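Local atomic coordinates of cryptochrome DASH, chloroplastic/mitochondrial (Arabidopsis thaliana, PDB entry 2J4D), a protein that binds FAD and a methenyltetrahydrofolate light antenna, repairs cyclobutane pyrimidine dimers in single-stranded DNA and may act as a blue-light photoreceptor. Residues M110-N115 against T211-S216; E462-W467 against K478-G483; F466-L471 against L485-T490. All blocks are in the same frame, centred on the assembly; numbering follows the deposited sequence.

Contact 1 of 3, residues M110-N115 against T211-S216; sequences MKRGLN and TRIPLS
The guanidinium of Arg112 lies with one face against the CD2 methyl of Leu215, which sits 3.9 Å above the plane and off toward the rim. At its edge, close to its plane, come two backbone carbonyls, Pro214 O and Ile213 O. Arg112 NH1 donates to Pro214 O at 3.1 Å, and the N-H points well at the oxygen (161°). The donor stands above the carbonyl plane, about 65° out of it, rather than along a lone pair. Ile213 O lies 3.2 Å from the same NH1, and the CG2 methyl of Ile213 is packed against that nitrogen too. CG of Arg112 is anti to the carbonyl carbon, and the bend at chi2 (-125°) carries the chain past Leu215 O to the loop carbonyls. The backbones also meet. Arg112 CA makes a CA-H...O contact of 3.3 Å with Leu215 O. A water donates to both Lys111 O and Leu215 O and bridges the helix end to the loop. Gly113, at positive phi, is the C-prime residue of a Schellman motif. Its N bonds to Met110 O, while Leu114 N bonds further back in the helix. Arg112 is the residue just before this C-prime glycine, at the end of the helix. The arginine also makes a cation-pi contact with Phe23 of helix 12-26. With a leucine in place of Arg112, Pro214 O would probably lose the NH1 donor and Phe23 its cationic partner. The contact joins the C-terminal end of helix 92-111, in the alpha/beta part of the photolyase fold, to the long loop between helix 194-204 and strand 245-248. Helix 56-63 lies beside that loop, where Leu58 and Tyr59 touch Ile213 and Trp62 touches Pro214.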
loop_
_atom_site.group_PDB
_atom_site.type_symbol
_atom_site.label_atom_id
_atom_site.label_comp_id
_atom_site.label_asym_id
_atom_site.label_seq_id
_atom_site.Cartn_x
_atom_site.Cartn_y
_atom_site.Cartn_z
ATOM N N MET A 110 -8.832 21.535 -2.257
ATOM C CA MET A 110 -9.607 22.702 -2.660
ATOM C C MET A 110 -10.756 22.972 -1.693
ATOM O O MET A 110 -11.084 24.124 -1.411
ATOM C CB MET A 110 -10.145 22.522 -4.076
ATOM C CG MET A 110 -9.051 22.515 -5.124
ATOM S SD MET A 110 -9.678 22.360 -6.788
ATOM C CE MET A 110 -8.390 23.134 -7.688
ATOM N N LYS A 111 -11.363 21.915 -1.166
ATOM C CA LYS A 111 -12.467 22.106 -0.235
ATOM C C LYS A 111 -12.028 22.825 1.035
ATOM O O LYS A 111 -12.846 23.453 1.714
ATOM C CB LYS A 111 -13.114 20.764 0.104
ATOM C CG LYS A 111 -13.628 20.052 -1.135
ATOM C CD LYS A 111 -14.524 18.874 -0.814
ATOM C CE LYS A 111 -13.823 17.852 0.051
ATOM N NZ LYS A 111 -14.549 16.553 0.003
ATOM N N ARG A 112 -10.740 22.742 1.351
ATOM C CA ARG A 112 -10.211 23.401 2.538
ATOM C C ARG A 112 -9.487 24.708 2.198
ATOM O O ARG A 112 -8.744 25.248 3.021
ATOM C CB ARG A 112 -9.263 22.463 3.288
ATOM C CG ARG A 112 -9.840 21.072 3.501
ATOM C CD ARG A 112 -9.845 20.645 4.953
ATOM N NE ARG A 112 -10.354 19.281 5.084
ATOM C CZ ARG A 112 -10.483 18.620 6.234
ATOM N NH1 ARG A 112 -10.140 19.192 7.383
ATOM N NH2 ARG A 112 -10.955 17.377 6.230
ATOM N N GLY A 113 -9.696 25.213 0.984
ATOM C CA GLY A 113 -9.064 26.466 0.593
ATOM C C GLY A 113 -7.670 26.392 -0.006
ATOM O O GLY A 113 -7.000 27.414 -0.161
ATOM N N LEU A 114 -7.212 25.194 -0.346
ATOM C CA LEU A 114 -5.881 25.051 -0.939
ATOM C C LEU A 114 -6.032 24.482 -2.337
ATOM O O LEU A 114 -7.095 24.561 -2.941
ATOM C CB LEU A 114 -5.017 24.098 -0.095
ATOM C CG LEU A 114 -4.658 24.525 1.330
ATOM C CD1 LEU A 114 -4.030 23.356 2.079
ATOM C CD2 LEU A 114 -3.697 25.711 1.287
ATOM N N ASN A 115 -4.951 23.915 -2.851
ATOM C CA ASN A 115 -4.968 23.278 -4.157
ATOM C C ASN A 115 -3.710 22.429 -4.190
ATOM O O ASN A 115 -2.908 22.475 -3.262
ATOM C CB ASN A 115 -4.916 24.302 -5.289
ATOM C CG ASN A 115 -5.381 23.723 -6.622
ATOM O OD1 ASN A 115 -5.341 22.510 -6.840
ATOM N ND2 ASN A 115 -5.816 24.594 -7.524
ATOM N N THR A 211 -4.487 12.979 14.211
ATOM C CA THR A 211 -4.322 14.429 14.221
ATOM C C THR A 211 -5.524 15.120 13.566
ATOM O O THR A 211 -5.930 14.761 12.455
ATOM C CB THR A 211 -3.017 14.824 13.493
ATOM O OG1 THR A 211 -1.899 14.292 14.219
ATOM C CG2 THR A 211 -2.878 16.338 13.401
ATOM N N ARG A 212 -6.101 16.096 14.267
ATOM C CA ARG A 212 -7.257 16.830 13.759
ATOM C C ARG A 212 -6.807 17.963 12.855
ATOM O O ARG A 212 -5.918 18.732 13.205
ATOM C CB ARG A 212 -8.098 17.397 14.906
ATOM C CG ARG A 212 -8.548 16.348 15.899
ATOM C CD ARG A 212 -9.108 15.128 15.191
ATOM N NE ARG A 212 -8.732 13.901 15.888
ATOM C CZ ARG A 212 -9.582 13.108 16.530
ATOM N NH1 ARG A 212 -10.878 13.403 16.564
ATOM N NH2 ARG A 212 -9.131 12.024 17.147
ATOM N N ILE A 213 -7.445 18.059 11.697
ATOM C CA ILE A 213 -7.105 19.057 10.697
ATOM C C ILE A 213 -8.204 20.111 10.569
ATOM O O ILE A 213 -9.388 19.777 10.483
ATOM C CB ILE A 213 -6.914 18.381 9.317
ATOM C CG1 ILE A 213 -5.866 17.264 9.410
ATOM C CG2 ILE A 213 -6.526 19.417 8.280
ATOM C CD1 ILE A 213 -4.458 17.724 9.812
ATOM N N PRO A 214 -7.828 21.399 10.545
ATOM C CA PRO A 214 -8.837 22.459 10.419
ATOM C C PRO A 214 -9.547 22.443 9.074
ATOM O O PRO A 214 -8.998 21.977 8.075
ATOM C CB PRO A 214 -8.032 23.739 10.640
ATOM C CG PRO A 214 -6.647 23.368 10.196
ATOM C CD PRO A 214 -6.485 21.968 10.750
ATOM N N LEU A 215 -10.775 22.950 9.051
ATOM C CA LEU A 215 -11.558 22.986 7.823
ATOM C C LEU A 215 -11.046 24.043 6.853
ATOM O O LEU A 215 -11.299 23.969 5.655
ATOM C CB LEU A 215 -13.032 23.245 8.148
ATOM C CG LEU A 215 -13.738 22.084 8.855
ATOM C CD1 LEU A 215 -15.182 22.462 9.172
ATOM C CD2 LEU A 215 -13.690 20.851 7.963
ATOM N N SER A 216 -10.321 25.023 7.376
ATOM C CA SER A 216 -9.764 26.099 6.556
ATOM C C SER A 216 -8.247 26.025 6.649
ATOM O O SER A 216 -7.681 26.201 7.729
ATOM C CB SER A 216 -10.252 27.458 7.070
ATOM O OG SER A 216 -9.524 28.519 6.480
HETATM O O HOH W 1 -13.450 21.979 4.394
#

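Contact 2 of 3, residues E462-W467 against K478-G483; sequences EYVAFW and KRHWPG
Val464 and Ala465 of the helix meet His480 and Arg479 of the loop, and here the packing is close. The CG1 methyl of Val464 reaches His480 CE1 at 3.5 Å, coming at the imidazole obliquely. Its CG2 methyl lies near the same carbon and 4.0 Å from Arg479 O. That carbonyl oxygen is buried by the contact and has no partner in the model. Ala465 CB sits 3.6 Å above the guanidinium plane of Arg479, over its centre, so the methyl sits on the middle of one face of the charged group. The Arg479 chain bends at chi2 (-105°) and chi3 (-96°), which folds the guanidinium over the methyl. The segments are helix 462-467 and the connection that returns toward helix 483-486, in the FAD-binding domain of the photolyase fold. Residues 478-480 have helical backbone angles without the regular bonds; the rest of that segment is loop or turn. The exposed Glu462 side is looser. Its OE2 makes a long salt bridge of 3.9 Å to Arg479 NH2, with carboxylate and guanidinium planes 82° apart, so the two groups do not pair flat. Arg479 has further partners: NE bonds to Glu460 O, and NH1 weakly to Leu474 O. His480 NE2 donates to Asp458 O, which helps to hold the ring beside Val464.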
loop_
_atom_site.group_PDB
_atom_site.type_symbol
_atom_site.label_atom_id
_atom_site.label_comp_id
_atom_site.label_asym_id
_atom_site.label_seq_id
_atom_site.Cartn_x
_atom_site.Cartn_y
_atom_site.Cartn_z
ATOM N N GLU A 462 -14.623 -22.945 -6.106
ATOM C CA GLU A 462 -15.350 -21.737 -6.466
ATOM C C GLU A 462 -14.393 -20.636 -6.942
ATOM O O GLU A 462 -14.670 -19.934 -7.917
ATOM C CB GLU A 462 -16.136 -21.239 -5.255
ATOM C CG GLU A 462 -17.432 -20.543 -5.589
ATOM C CD GLU A 462 -18.460 -21.505 -6.151
ATOM O OE1 GLU A 462 -18.764 -22.508 -5.471
ATOM O OE2 GLU A 462 -18.964 -21.263 -7.268
ATOM N N TYR A 463 -13.265 -20.488 -6.250
ATOM C CA TYR A 463 -12.292 -19.455 -6.606
ATOM C C TYR A 463 -11.608 -19.709 -7.947
ATOM O O TYR A 463 -11.612 -18.844 -8.819
ATOM C CB TYR A 463 -11.225 -19.312 -5.509
ATOM C CG TYR A 463 -10.109 -18.347 -5.874
ATOM C CD1 TYR A 463 -10.320 -16.965 -5.874
ATOM C CD2 TYR A 463 -8.858 -18.819 -6.266
ATOM C CE1 TYR A 463 -9.311 -16.080 -6.261
ATOM C CE2 TYR A 463 -7.841 -17.941 -6.656
ATOM C CZ TYR A 463 -8.077 -16.577 -6.651
ATOM O OH TYR A 463 -7.081 -15.717 -7.051
ATOM N N VAL A 464 -11.013 -20.881 -8.122
ATOM C CA VAL A 464 -10.343 -21.154 -9.387
ATOM C C VAL A 464 -11.320 -21.141 -10.563
ATOM O O VAL A 464 -10.954 -20.758 -11.674
ATOM C CB VAL A 464 -9.574 -22.491 -9.352
ATOM C CG1 VAL A 464 -8.540 -22.447 -8.243
ATOM C CG2 VAL A 464 -10.527 -23.659 -9.151
ATOM N N ALA A 465 -12.567 -21.529 -10.309
ATOM C CA ALA A 465 -13.596 -21.561 -11.353
ATOM C C ALA A 465 -13.990 -20.159 -11.805
ATOM O O ALA A 465 -14.291 -19.931 -12.981
ATOM C CB ALA A 465 -14.836 -22.309 -10.848
ATOM N N PHE A 466 -14.003 -19.219 -10.869
ATOM C CA PHE A 466 -14.355 -17.850 -11.203
ATOM C C PHE A 466 -13.308 -17.256 -12.142
ATOM O O PHE A 466 -13.645 -16.591 -13.123
ATOM C CB PHE A 466 -14.461 -16.994 -9.930
ATOM C CG PHE A 466 -14.659 -15.530 -10.202
ATOM C CD1 PHE A 466 -13.567 -14.670 -10.296
ATOM C CD2 PHE A 466 -15.937 -15.018 -10.418
ATOM C CE1 PHE A 466 -13.742 -13.321 -10.607
ATOM C CE2 PHE A 466 -16.127 -13.668 -10.730
ATOM C CZ PHE A 466 -15.025 -12.816 -10.826
ATOM N N TRP A 467 -12.035 -17.510 -11.846
ATOM C CA TRP A 467 -10.944 -16.966 -12.649
ATOM C C TRP A 467 -10.577 -17.775 -13.884
ATOM O O TRP A 467 -10.092 -17.219 -14.873
ATOM C CB TRP A 467 -9.698 -16.767 -11.778
ATOM C CG TRP A 467 -9.831 -15.573 -10.883
ATOM C CD1 TRP A 467 -10.036 -15.571 -9.533
ATOM C CD2 TRP A 467 -9.886 -14.206 -11.301
ATOM N NE1 TRP A 467 -10.226 -14.283 -9.084
ATOM C CE2 TRP A 467 -10.140 -13.425 -10.150
ATOM C CE3 TRP A 467 -9.751 -13.563 -12.540
ATOM C CZ2 TRP A 467 -10.263 -12.031 -10.199
ATOM C CZ3 TRP A 467 -9.873 -12.172 -12.592
ATOM C CH2 TRP A 467 -10.127 -11.425 -11.424
ATOM N N LYS A 478 -12.417 -32.248 -9.774
ATOM C CA LYS A 478 -11.832 -32.022 -11.086
ATOM C C LYS A 478 -11.382 -30.576 -11.182
ATOM O O LYS A 478 -10.407 -30.267 -11.860
ATOM C CB LYS A 478 -12.831 -32.336 -12.205
ATOM C CG LYS A 478 -12.985 -33.828 -12.479
ATOM C CD LYS A 478 -11.622 -34.511 -12.670
ATOM C CE LYS A 478 -11.215 -34.635 -14.136
ATOM N NZ LYS A 478 -9.852 -35.242 -14.292
ATOM N N ARG A 479 -12.087 -29.694 -10.485
ATOM C CA ARG A 479 -11.746 -28.282 -10.497
ATOM C C ARG A 479 -10.286 -28.085 -10.108
ATOM O O ARG A 479 -9.603 -27.242 -10.676
ATOM C CB ARG A 479 -12.650 -27.512 -9.536
ATOM C CG ARG A 479 -14.120 -27.849 -9.708
ATOM C CD ARG A 479 -14.913 -26.773 -10.423
ATOM N NE ARG A 479 -15.571 -25.896 -9.465
ATOM C CZ ARG A 479 -16.694 -25.229 -9.706
ATOM N NH1 ARG A 479 -17.295 -25.338 -10.881
ATOM N NH2 ARG A 479 -17.216 -24.449 -8.767
ATOM N N HIS A 480 -9.794 -28.868 -9.153
ATOM C CA HIS A 480 -8.404 -28.710 -8.743
ATOM C C HIS A 480 -7.411 -29.666 -9.378
ATOM O O HIS A 480 -6.205 -29.431 -9.330
ATOM C CB HIS A 480 -8.296 -28.745 -7.221
ATOM C CG HIS A 480 -8.703 -27.455 -6.577
ATOM N ND1 HIS A 480 -8.039 -26.269 -6.813
ATOM C CD2 HIS A 480 -9.734 -27.152 -5.751
ATOM C CE1 HIS A 480 -8.645 -25.290 -6.162
ATOM N NE2 HIS A 480 -9.677 -25.799 -5.511
ATOM N N TRP A 481 -7.913 -30.740 -9.978
ATOM C CA TRP A 481 -7.055 -31.703 -10.668
ATOM C C TRP A 481 -7.827 -32.093 -11.917
ATOM O O TRP A 481 -8.315 -33.213 -12.051
ATOM C CB TRP A 481 -6.760 -32.908 -9.769
ATOM C CG TRP A 481 -6.121 -32.471 -8.487
ATOM C CD1 TRP A 481 -6.744 -32.276 -7.285
ATOM C CD2 TRP A 481 -4.763 -32.032 -8.310
ATOM N NE1 TRP A 481 -5.863 -31.735 -6.373
ATOM C CE2 TRP A 481 -4.642 -31.575 -6.975
ATOM C CE3 TRP A 481 -3.641 -31.976 -9.152
ATOM C CZ2 TRP A 481 -3.439 -31.066 -6.461
ATOM C CZ3 TRP A 481 -2.445 -31.469 -8.641
ATOM C CH2 TRP A 481 -2.355 -31.022 -7.306
ATOM N N PRO A 482 -7.948 -31.142 -12.855
ATOM C CA PRO A 482 -8.654 -31.274 -14.130
ATOM C C PRO A 482 -7.955 -32.124 -15.179
ATOM O O PRO A 482 -8.588 -32.590 -16.125
ATOM C CB PRO A 482 -8.794 -29.827 -14.577
ATOM C CG PRO A 482 -7.465 -29.261 -14.166
ATOM C CD PRO A 482 -7.275 -29.830 -12.771
ATOM N N GLY A 483 -6.653 -32.321 -15.016
ATOM C CA GLY A 483 -5.908 -33.094 -15.991
ATOM C C GLY A 483 -5.392 -32.169 -17.074
ATOM O O GLY A 483 -5.843 -31.030 -17.194
#

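Contact 3 of 3, residues F466-L471 against L485-T490; sequences FWLQQL and LMYMDT
Tyr487 is touched by three side chains of 466-471. The CD1 methyl of Leu468 lies 3.4 Å from the hydroxyl OH of Tyr487 and comes to the ring obliquely. Leu471 approaches the other end of the ring, where its CD2 methyl is 4.0 Å from Tyr487 CD1. Gln470 comes in at the ring edge, near the ring plane. Its NE2 is 3.5 Å from Tyr487 CE1, and the amide is turned about 50° against the ring. With CG of Tyr487 anti to the backbone N (chi1 -169°), the ring extends toward Leu468, Gln470 and Leu471. The Gln470 amide is tied back to the loop through a water: Gln470 NE2 donates to it at 2.9 Å, and the water donates to Tyr487 O. On one face of the ring lies Met488 CE, offset toward the rim, from the next residue of the same segment. The contact lies within the FAD-binding domain of the photolyase fold, about 31 Å from the centre of the chain to the centre of the contact. Helix 462-467 ends here, Leu468 is the first residue to leave helical backbone angles, and 469-471 form a 3-10 segment. Leu471 N bonds to Leu468 O at 2.8 Å, and this turn brings Leu468, Gln470 and Leu471 to the same tyrosine. Further out, the Tyr487 hydroxyl is hydrogen-bonded to Asp377 of helix 374-386, which holds the hydroxyl end of the ring. Leu468 also touches Lys381 of that helix. Pro482 also packs on the Tyr487 side chain, while Met486 touches Arg473 and Lys478.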
loop_
_atom_site.group_PDB
_atom_site.type_symbol
_atom_site.label_atom_id
_atom_site.label_comp_id
_atom_site.label_asym_id
_atom_site.label_seq_id
_atom_site.Cartn_x
_atom_site.Cartn_y
_atom_site.Cartn_z
ATOM N N PHE A 466 -14.003 -19.219 -10.869
ATOM C CA PHE A 466 -14.355 -17.850 -11.203
ATOM C C PHE A 466 -13.308 -17.256 -12.142
ATOM O O PHE A 466 -13.645 -16.591 -13.123
ATOM C CB PHE A 466 -14.461 -16.994 -9.930
ATOM C CG PHE A 466 -14.659 -15.530 -10.202
ATOM C CD1 PHE A 466 -13.567 -14.670 -10.296
ATOM C CD2 PHE A 466 -15.937 -15.018 -10.418
ATOM C CE1 PHE A 466 -13.742 -13.321 -10.607
ATOM C CE2 PHE A 466 -16.127 -13.668 -10.730
ATOM C CZ PHE A 466 -15.025 -12.816 -10.826
ATOM N N TRP A 467 -12.035 -17.510 -11.846
ATOM C CA TRP A 467 -10.944 -16.966 -12.649
ATOM C C TRP A 467 -10.577 -17.775 -13.884
ATOM O O TRP A 467 -10.092 -17.219 -14.873
ATOM C CB TRP A 467 -9.698 -16.767 -11.778
ATOM C CG TRP A 467 -9.831 -15.573 -10.883
ATOM C CD1 TRP A 467 -10.036 -15.571 -9.533
ATOM C CD2 TRP A 467 -9.886 -14.206 -11.301
ATOM N NE1 TRP A 467 -10.226 -14.283 -9.084
ATOM C CE2 TRP A 467 -10.140 -13.425 -10.150
ATOM C CE3 TRP A 467 -9.751 -13.563 -12.540
ATOM C CZ2 TRP A 467 -10.263 -12.031 -10.199
ATOM C CZ3 TRP A 467 -9.873 -12.172 -12.592
ATOM C CH2 TRP A 467 -10.127 -11.425 -11.424
ATOM N N LEU A 468 -10.800 -19.081 -13.824
ATOM C CA LEU A 468 -10.483 -19.961 -14.940
ATOM C C LEU A 468 -11.805 -20.596 -15.374
ATOM O O LEU A 468 -12.070 -21.764 -15.093
ATOM C CB LEU A 468 -9.477 -21.023 -14.482
ATOM C CG LEU A 468 -8.235 -20.439 -13.782
ATOM C CD1 LEU A 468 -7.367 -21.548 -13.211
ATOM C CD2 LEU A 468 -7.443 -19.598 -14.765
ATOM N N GLN A 469 -12.630 -19.797 -16.050
ATOM C CA GLN A 469 -13.951 -20.225 -16.502
ATOM C C GLN A 469 -14.058 -21.600 -17.155
ATOM O O GLN A 469 -15.130 -22.205 -17.122
ATOM C CB GLN A 469 -14.563 -19.167 -17.432
ATOM C CG GLN A 469 -13.576 -18.500 -18.375
ATOM C CD GLN A 469 -12.702 -17.481 -17.661
ATOM O OE1 GLN A 469 -11.471 -17.549 -17.715
ATOM N NE2 GLN A 469 -13.339 -16.528 -16.989
ATOM N N GLN A 470 -12.975 -22.104 -17.742
ATOM C CA GLN A 470 -13.036 -23.420 -18.373
ATOM C C GLN A 470 -13.163 -24.547 -17.342
ATOM O O GLN A 470 -13.244 -25.721 -17.711
ATOM C CB GLN A 470 -11.805 -23.678 -19.257
ATOM C CG GLN A 470 -10.495 -23.842 -18.511
ATOM C CD GLN A 470 -9.710 -22.546 -18.424
ATOM O OE1 GLN A 470 -10.241 -21.515 -18.021
ATOM N NE2 GLN A 470 -8.438 -22.598 -18.802
ATOM N N LEU A 471 -13.179 -24.193 -16.058
ATOM C CA LEU A 471 -13.305 -25.192 -14.992
ATOM C C LEU A 471 -14.690 -25.151 -14.351
ATOM O O LEU A 471 -15.046 -26.034 -13.570
ATOM C CB LEU A 471 -12.257 -24.951 -13.897
ATOM C CG LEU A 471 -10.781 -24.835 -14.274
ATOM C CD1 LEU A 471 -9.963 -24.592 -13.009
ATOM C CD2 LEU A 471 -10.317 -26.103 -14.979
ATOM N N LEU A 485 -5.817 -32.143 -20.410
ATOM C CA LEU A 485 -6.660 -31.821 -21.567
ATOM C C LEU A 485 -7.753 -30.822 -21.252
ATOM O O LEU A 485 -7.998 -29.896 -22.029
ATOM C CB LEU A 485 -7.316 -33.080 -22.148
ATOM C CG LEU A 485 -6.414 -34.084 -22.854
ATOM C CD1 LEU A 485 -7.275 -35.195 -23.440
ATOM C CD2 LEU A 485 -5.614 -33.391 -23.949
ATOM N N MET A 486 -8.437 -31.013 -20.129
ATOM C CA MET A 486 -9.486 -30.081 -19.764
ATOM C C MET A 486 -8.886 -28.783 -19.239
ATOM O O MET A 486 -9.558 -27.748 -19.206
ATOM C CB MET A 486 -10.430 -30.712 -18.747
ATOM C CG MET A 486 -11.287 -31.791 -19.386
ATOM S SD MET A 486 -12.488 -32.511 -18.291
ATOM C CE MET A 486 -11.406 -33.438 -17.198
ATOM N N TYR A 487 -7.623 -28.838 -18.824
ATOM C CA TYR A 487 -6.949 -27.627 -18.361
ATOM C C TYR A 487 -5.712 -27.396 -19.209
ATOM O O TYR A 487 -5.810 -26.820 -20.291
ATOM C CB TYR A 487 -6.563 -27.698 -16.877
ATOM C CG TYR A 487 -6.113 -26.348 -16.351
ATOM C CD1 TYR A 487 -6.814 -25.188 -16.693
ATOM C CD2 TYR A 487 -4.963 -26.215 -15.570
ATOM C CE1 TYR A 487 -6.376 -23.928 -16.278
ATOM C CE2 TYR A 487 -4.516 -24.955 -15.148
ATOM C CZ TYR A 487 -5.226 -23.818 -15.509
ATOM O OH TYR A 487 -4.790 -22.564 -15.126
ATOM N N MET A 488 -4.555 -27.850 -18.735
ATOM C CA MET A 488 -3.314 -27.680 -19.481
ATOM C C MET A 488 -2.194 -28.464 -18.816
ATOM O O MET A 488 -2.373 -29.010 -17.727
ATOM C CB MET A 488 -2.931 -26.197 -19.543
ATOM C CG MET A 488 -2.583 -25.582 -18.183
ATOM S SD MET A 488 -2.150 -23.823 -18.298
ATOM C CE MET A 488 -3.753 -23.105 -18.564
ATOM N N ASP A 489 -1.038 -28.525 -19.470
ATOM C CA ASP A 489 0.100 -29.243 -18.908
ATOM C C ASP A 489 0.614 -28.488 -17.697
ATOM O O ASP A 489 0.410 -27.275 -17.575
ATOM C CB ASP A 489 1.252 -29.357 -19.916
ATOM C CG ASP A 489 0.964 -30.331 -21.046
ATOM O OD1 ASP A 489 0.599 -31.496 -20.769
ATOM O OD2 ASP A 489 1.119 -29.928 -22.218
ATOM N N THR A 490 1.281 -29.211 -16.806
ATOM C CA THR A 490 1.864 -28.609 -15.618
ATOM C C THR A 490 3.320 -28.334 -15.965
ATOM O O THR A 490 3.986 -29.176 -16.579
ATOM C CB THR A 490 1.790 -29.560 -14.424
ATOM O OG1 THR A 490 2.305 -30.839 -14.806
ATOM C CG2 THR A 490 0.354 -29.709 -13.954
HETATM O O HOH W 2 -7.610 -24.742 -20.528
#

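Contact 1 closes first along the chain, within the photolyase alpha/beta region. Contacts 2 and 3 follow in the FAD-binding region, on the opposite side of the chain's centre. The centre of contact 1 is 50 Å from that of contact 2 and 52 Å from that of contact 3, and the nearest atoms are about 31 Å apart in both cases. Contacts 2 and 3 have centres 7 Å apart and share Phe466 and Trp467 of helix 462-467. They touch, for instance where Arg479 CD packs on Leu471 O at 3.2 Å. The later chain packs first on the helix and then on the turn that follows it, while contact 1 belongs to a different part of the fold.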